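ATP-dependent helicase FUN30 (Saccharomyces cerevisiae S288c, PDB 5GN1) remodels nucleosomes as an ATP-dependent SNF2-family helicase, promoting DNA end resection at double-strand breaks and heterochromatin organization. Local coordinates at residues C56-I61 with L309-S314; K64-E69 with M105-A110. All coordinates share one frame; numbering follows the deposited sequence.

Interaction 1: residues C56-I61 with L309-S314; sequences CELNAI and LITKDS
In this C-terminal part of the Fun30 ATPase domain, the C-terminal end of edge strand 49-56 pairs in parallel with strand 304-311 in the sheet of the RecA-like lobe. Cys-56 is in register with Thr-311 and straddles it: its N donates to Ile-310 O at 2.8 Å, tilted 34° from the carbonyl plane, while its O accepts from Lys-312 N at 2.7 Å in a nearly straight bond (171° at the hydrogen). On the face shared with Thr-311, Cys-56 SG lies 4.0 Å from Leu-309 CB, and both Cys-56 and Thr-311 pack on Lys-186 of helix 185-200. With chi1 at -68°, Thr-311 OG1 lies beside the backbone N and CG2 points opposite that N, where it meets Leu-58 CG at 3.6 Å, the two side chains crossing at about a right angle; Thr-311 OG1 is bonded instead to Ser-111 O. Past the Cys-56/Thr-311 pair, a water accepts from Leu-58 N and donates to Lys-312 O (2.7 Å) and Glu-57 OE2. Glu-57 OE1 and Lys-312 NZ stay 4.9 Å apart, so any attraction between them is probably only long-range, and the pairing rests on backbone bonds that the water extends past the last bridge.

Interaction 2: residues K64-E69 with M105-A110; sequences KIYDKE and MALRKA
Helix segments 64-69 and 105-110 run antiparallel, their axes 9.3 Å apart at closest approach and their N-to-C directions at 168°, with Tyr-66 and Ala-110 as the nearest CA pair. They form an antiparallel helix pair of the ATPase-C region, beside the RecA-like sheet, with helix 60-82 following edge strand 49-56, and the small residues Ala-106 and Ala-110 face helix 60-82. Tyr-66 reaches across because CG stands anti to the backbone N (chi1 -160°), which carries the ring alongside helix 100-110. One ring face receives the CD2 methyl of Leu-107, 3.9 Å from the centroid and 13° off the ring normal, a CH-pi contact almost over the centre. The ring's CE2 also comes within 3.6 Å of Leu-107 O, a carbonyl that accepts from Ser-111 OG. At the far end of the ring, Tyr-66 OH hydrogen-bonds Ile-315 N at the start of helix 315-322, tying a third helix to the pair. A leucine in place of Tyr-66 would probably leave Ile-315 N without this hydroxyl partner and Leu-107 CD2 without the flat surface it rests on. Ala-110 CB fits between two neighbouring side chains of the other helix, 3.9 Å from Ile-65 CG2 and equally far from Tyr-66 CD2, approaching the ring obliquely. Leu-107 CD2 serves a second partner as well, lying 3.6 Å from Glu-69 CB, so the one methyl touches both Tyr-66 and Glu-69, three residues apart on the helix. Glu-69 takes part through its carbon chain and its acid group: bent at chi2, it folds its carboxylate over the methyl of Ala-106, where Glu-69 OE1 lies 3.3 Å from Ala-106 CB.

In the fold
Helix 60-82 joins the two sites: interaction 1 holds the strand end and turn that lead into it, with Asn-59 capping its start, and interaction 2 packs its first turns on helix 100-110. Both are largely buried, but interaction 1 has an exposed margin at Glu-57, Lys-312 and Asp-313, with a water held by the first two and Leu-58 N, whereas none of the touching residues of interaction 2 is exposed. Their chemistry differs accordingly: backbone hydrogen bonds and a water at the sheet edge, methyl, ring and carboxylate-methyl contacts between helices. The sites, with centres 11 Å apart, touch directly where Leu-58 CD1 comes within 4.2 Å of Tyr-66 CG and Ser-314 CA within 3.4 Å of Tyr-66 OH.

Interaction 1: residues C56-I61 with L309-S314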
loop_
_atom_site.group_PDB
_atom_site.type_symbol
_atom_site.label_atom_id
_atom_site.label_comp_id
_atom_site.label_asym_id
_atom_site.label_seq_id
_atom_site.Cartn_x
_atom_site.Cartn_y
_atom_site.Cartn_z
ATOM N N CYS A 56 -13.121 7.104 -1.485
ATOM C CA CYS A 56 -12.322 7.745 -0.454
ATOM C C CYS A 56 -11.836 9.076 -1.011
ATOM O O CYS A 56 -11.741 9.251 -2.227
ATOM C CB CYS A 56 -11.098 6.861 -0.029
ATOM S SG CYS A 56 -11.517 5.106 0.166
ATOM N N GLU A 57 -11.451 9.976 -0.156
ATOM C CA GLU A 57 -10.900 11.208 -0.631
ATOM C C GLU A 57 -9.445 11.303 -0.231
ATOM O O GLU A 57 -9.025 10.696 0.694
ATOM C CB GLU A 57 -11.583 12.373 0.048
ATOM C CG GLU A 57 -13.023 12.715 -0.330
ATOM C CD GLU A 57 -13.220 13.213 -1.767
ATOM O OE1 GLU A 57 -14.157 12.779 -2.387
ATOM O OE2 GLU A 57 -12.459 14.024 -2.272
ATOM N N LEU A 58 -8.706 12.094 -0.959
ATOM C CA LEU A 58 -7.358 12.481 -0.572
ATOM C C LEU A 58 -7.431 13.462 0.593
ATOM O O LEU A 58 -8.016 14.541 0.461
ATOM C CB LEU A 58 -6.636 13.129 -1.756
ATOM C CG LEU A 58 -6.352 12.321 -3.029
ATOM C CD1 LEU A 58 -6.006 13.239 -4.202
ATOM C CD2 LEU A 58 -5.199 11.348 -2.768
ATOM N N ASN A 59 -6.837 13.122 1.731
ATOM C CA ASN A 59 -6.800 14.124 2.783
ATOM C C ASN A 59 -5.790 15.219 2.405
ATOM O O ASN A 59 -5.219 15.231 1.305
ATOM C CB ASN A 59 -6.554 13.465 4.144
ATOM C CG ASN A 59 -5.096 13.015 4.378
ATOM O OD1 ASN A 59 -4.193 13.234 3.569
ATOM N ND2 ASN A 59 -4.886 12.355 5.509
ATOM N N ALA A 60 -5.603 16.186 3.303
ATOM C CA ALA A 60 -4.771 17.344 2.977
ATOM C C ALA A 60 -3.328 16.936 2.697
ATOM O O ALA A 60 -2.724 17.386 1.714
ATOM C CB ALA A 60 -4.826 18.365 4.112
ATOM N N ILE A 61 -2.757 16.089 3.561
ATOM C CA ILE A 61 -1.381 15.630 3.380
ATOM C C ILE A 61 -1.230 14.890 2.060
ATOM O O ILE A 61 -0.246 15.084 1.332
ATOM C CB ILE A 61 -0.947 14.736 4.555
ATOM C CG1 ILE A 61 -1.336 15.339 5.902
ATOM C CG2 ILE A 61 0.546 14.459 4.471
ATOM C CD1 ILE A 61 -1.373 14.300 7.024
ATOM N N LEU A 309 -11.750 -0.196 -2.160
ATOM C CA LEU A 309 -11.540 1.192 -1.782
ATOM C C LEU A 309 -10.927 1.938 -2.953
ATOM O O LEU A 309 -9.911 1.504 -3.498
ATOM C CB LEU A 309 -10.602 1.292 -0.574
ATOM C CG LEU A 309 -11.028 0.528 0.671
ATOM C CD1 LEU A 309 -10.099 0.856 1.839
ATOM C CD2 LEU A 309 -12.460 0.888 0.991
ATOM N N ILE A 310 -11.534 3.062 -3.331
ATOM C CA ILE A 310 -11.102 3.830 -4.494
ATOM C C ILE A 310 -11.036 5.296 -4.103
ATOM O O ILE A 310 -12.053 5.884 -3.712
ATOM C CB ILE A 310 -12.042 3.640 -5.694
ATOM C CG1 ILE A 310 -11.970 2.197 -6.179
ATOM C CG2 ILE A 310 -11.673 4.620 -6.825
ATOM C CD1 ILE A 310 -12.592 1.955 -7.546
ATOM N N THR A 311 -9.843 5.886 -4.199
ATOM C CA THR A 311 -9.686 7.307 -3.937
ATOM C C THR A 311 -10.196 8.113 -5.130
ATOM O O THR A 311 -9.765 7.902 -6.272
ATOM C CB THR A 311 -8.232 7.640 -3.630
ATOM O OG1 THR A 311 -7.874 7.052 -2.364
ATOM C CG2 THR A 311 -8.056 9.155 -3.547
ATOM N N LYS A 312 -11.134 9.016 -4.856
ATOM C CA LYS A 312 -11.710 9.869 -5.888
ATOM C C LYS A 312 -10.706 10.931 -6.318
ATOM O O LYS A 312 -9.874 11.384 -5.524
ATOM C CB LYS A 312 -12.976 10.555 -5.371
ATOM C CG LYS A 312 -14.282 10.050 -5.967
ATOM C CD LYS A 312 -15.468 10.733 -5.271
ATOM C CE LYS A 312 -16.690 10.801 -6.168
ATOM N NZ LYS A 312 -17.732 11.705 -5.591
ATOM N N ASP A 313 -10.806 11.341 -7.587
ATOM C CA ASP A 313 -9.927 12.374 -8.145
ATOM C C ASP A 313 -8.475 11.896 -8.128
ATOM O O ASP A 313 -7.552 12.641 -7.796
ATOM C CB ASP A 313 -10.094 13.698 -7.388
ATOM C CG ASP A 313 -9.422 14.895 -8.088
ATOM O OD1 ASP A 313 -9.233 14.871 -9.332
ATOM O OD2 ASP A 313 -9.088 15.868 -7.367
ATOM N N SER A 314 -8.277 10.620 -8.458
ATOM C CA SER A 314 -6.964 10.005 -8.388
ATOM C C SER A 314 -6.834 8.987 -9.507
ATOM O O SER A 314 -7.820 8.568 -10.120
ATOM C CB SER A 314 -6.725 9.322 -7.037
ATOM O OG SER A 314 -7.153 7.971 -7.091
HETATM O O HOH W 1 -9.937 13.063 -3.381
#

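Interaction 2: residues K64-E69 with M105-A110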
loop_
_atom_site.group_PDB
_atom_site.type_symbol
_atom_site.label_atom_id
_atom_site.label_comp_id
_atom_site.label_asym_id
_atom_site.label_seq_id
_atom_site.Cartn_x
_atom_site.Cartn_y
_atom_site.Cartn_z
ATOM N N LYS A 64 -1.286 17.271 -1.054
ATOM C CA LYS A 64 0.005 17.920 -1.282
ATOM C C LYS A 64 0.978 16.987 -1.996
ATOM O O LYS A 64 1.643 17.383 -2.963
ATOM C CB LYS A 64 0.595 18.394 0.048
ATOM C CG LYS A 64 -0.101 19.630 0.626
ATOM C CD LYS A 64 0.790 20.347 1.643
ATOM C CE LYS A 64 0.040 21.445 2.389
ATOM N NZ LYS A 64 0.909 22.122 3.396
ATOM N N ILE A 65 1.082 15.740 -1.520
ATOM C CA ILE A 65 1.979 14.763 -2.134
ATOM C C ILE A 65 1.541 14.453 -3.560
ATOM O O ILE A 65 2.362 14.414 -4.483
ATOM C CB ILE A 65 2.040 13.482 -1.278
ATOM C CG1 ILE A 65 2.667 13.759 0.088
ATOM C CG2 ILE A 65 2.782 12.377 -2.020
ATOM C CD1 ILE A 65 2.581 12.585 1.054
ATOM N N TYR A 66 0.237 14.221 -3.765
ATOM C CA TYR A 66 -0.264 13.914 -5.100
ATOM C C TYR A 66 0.020 15.057 -6.077
ATOM O O TYR A 66 0.464 14.825 -7.209
ATOM C CB TYR A 66 -1.771 13.611 -5.028
ATOM C CG TYR A 66 -2.315 12.827 -6.197
ATOM C CD1 TYR A 66 -2.722 13.462 -7.352
ATOM C CD2 TYR A 66 -2.432 11.442 -6.135
ATOM C CE1 TYR A 66 -3.213 12.746 -8.430
ATOM C CE2 TYR A 66 -2.928 10.723 -7.192
ATOM C CZ TYR A 66 -3.313 11.381 -8.345
ATOM O OH TYR A 66 -3.796 10.671 -9.420
ATOM N N ASP A 67 -0.234 16.298 -5.651
ATOM C CA ASP A 67 -0.029 17.453 -6.521
ATOM C C ASP A 67 1.441 17.597 -6.915
ATOM O O ASP A 67 1.744 17.941 -8.061
ATOM C CB ASP A 67 -0.517 18.729 -5.830
ATOM C CG ASP A 67 -2.046 18.843 -5.770
ATOM O OD1 ASP A 67 -2.752 18.121 -6.506
ATOM O OD2 ASP A 67 -2.536 19.683 -4.976
ATOM N N LYS A 68 2.363 17.342 -5.979
ATOM C CA LYS A 68 3.793 17.335 -6.303
ATOM C C LYS A 68 4.105 16.327 -7.401
ATOM O O LYS A 68 4.842 16.628 -8.347
ATOM C CB LYS A 68 4.629 17.015 -5.063
ATOM C CG LYS A 68 4.982 18.190 -4.178
ATOM C CD LYS A 68 5.858 17.745 -3.001
ATOM C CE LYS A 68 5.207 16.617 -2.196
ATOM N NZ LYS A 68 5.803 16.408 -0.831
ATOM N N GLU A 69 3.574 15.106 -7.275
ATOM C CA GLU A 69 3.807 14.090 -8.298
ATOM C C GLU A 69 3.198 14.492 -9.632
ATOM O O GLU A 69 3.773 14.216 -10.696
ATOM C CB GLU A 69 3.236 12.741 -7.854
ATOM C CG GLU A 69 3.997 12.098 -6.718
ATOM C CD GLU A 69 5.452 11.813 -7.074
ATOM O OE1 GLU A 69 5.738 11.479 -8.250
ATOM O OE2 GLU A 69 6.304 11.948 -6.175
ATOM N N MET A 105 3.519 4.804 -10.400
ATOM C CA MET A 105 3.648 4.117 -9.121
ATOM C C MET A 105 3.521 5.092 -7.962
ATOM O O MET A 105 2.844 4.805 -6.968
ATOM C CB MET A 105 4.986 3.379 -9.051
ATOM C CG MET A 105 5.229 2.779 -7.688
ATOM S SD MET A 105 4.069 1.423 -7.412
ATOM C CE MET A 105 5.071 0.085 -8.071
ATOM N N ALA A 106 4.168 6.251 -8.074
ATOM C CA ALA A 106 4.089 7.259 -7.025
ATOM C C ALA A 106 2.662 7.780 -6.857
ATOM O O ALA A 106 2.216 8.014 -5.729
ATOM C CB ALA A 106 5.051 8.407 -7.336
ATOM N N LEU A 107 1.933 7.981 -7.963
ATOM C CA LEU A 107 0.540 8.419 -7.844
ATOM C C LEU A 107 -0.304 7.361 -7.143
ATOM O O LEU A 107 -1.177 7.692 -6.331
ATOM C CB LEU A 107 -0.055 8.740 -9.217
ATOM C CG LEU A 107 0.550 9.905 -10.018
ATOM C CD1 LEU A 107 -0.040 9.945 -11.412
ATOM C CD2 LEU A 107 0.357 11.234 -9.313
ATOM N N ARG A 108 -0.075 6.086 -7.465
ATOM C CA ARG A 108 -0.808 5.012 -6.797
ATOM C C ARG A 108 -0.564 5.042 -5.293
ATOM O O ARG A 108 -1.507 4.975 -4.501
ATOM C CB ARG A 108 -0.418 3.659 -7.403
ATOM C CG ARG A 108 -0.873 3.519 -8.859
ATOM C CD ARG A 108 -0.448 2.193 -9.486
ATOM N NE ARG A 108 -0.947 1.044 -8.735
ATOM C CZ ARG A 108 -0.532 -0.205 -8.930
ATOM N NH1 ARG A 108 0.379 -0.464 -9.856
ATOM N NH2 ARG A 108 -1.015 -1.196 -8.188
ATOM N N LYS A 109 0.705 5.156 -4.882
ATOM C CA LYS A 109 1.030 5.195 -3.459
ATOM C C LYS A 109 0.434 6.416 -2.769
ATOM O O LYS A 109 -0.021 6.331 -1.622
ATOM C CB LYS A 109 2.551 5.165 -3.280
ATOM C CG LYS A 109 3.152 3.828 -3.647
ATOM C CD LYS A 109 4.679 3.895 -3.651
ATOM C CE LYS A 109 5.273 2.496 -3.728
ATOM N NZ LYS A 109 6.758 2.583 -3.796
ATOM N N ALA A 110 0.450 7.573 -3.433
ATOM C CA ALA A 110 -0.118 8.767 -2.814
ATOM C C ALA A 110 -1.629 8.633 -2.616
ATOM O O ALA A 110 -2.175 9.176 -1.652
ATOM C CB ALA A 110 0.220 10.009 -3.658
#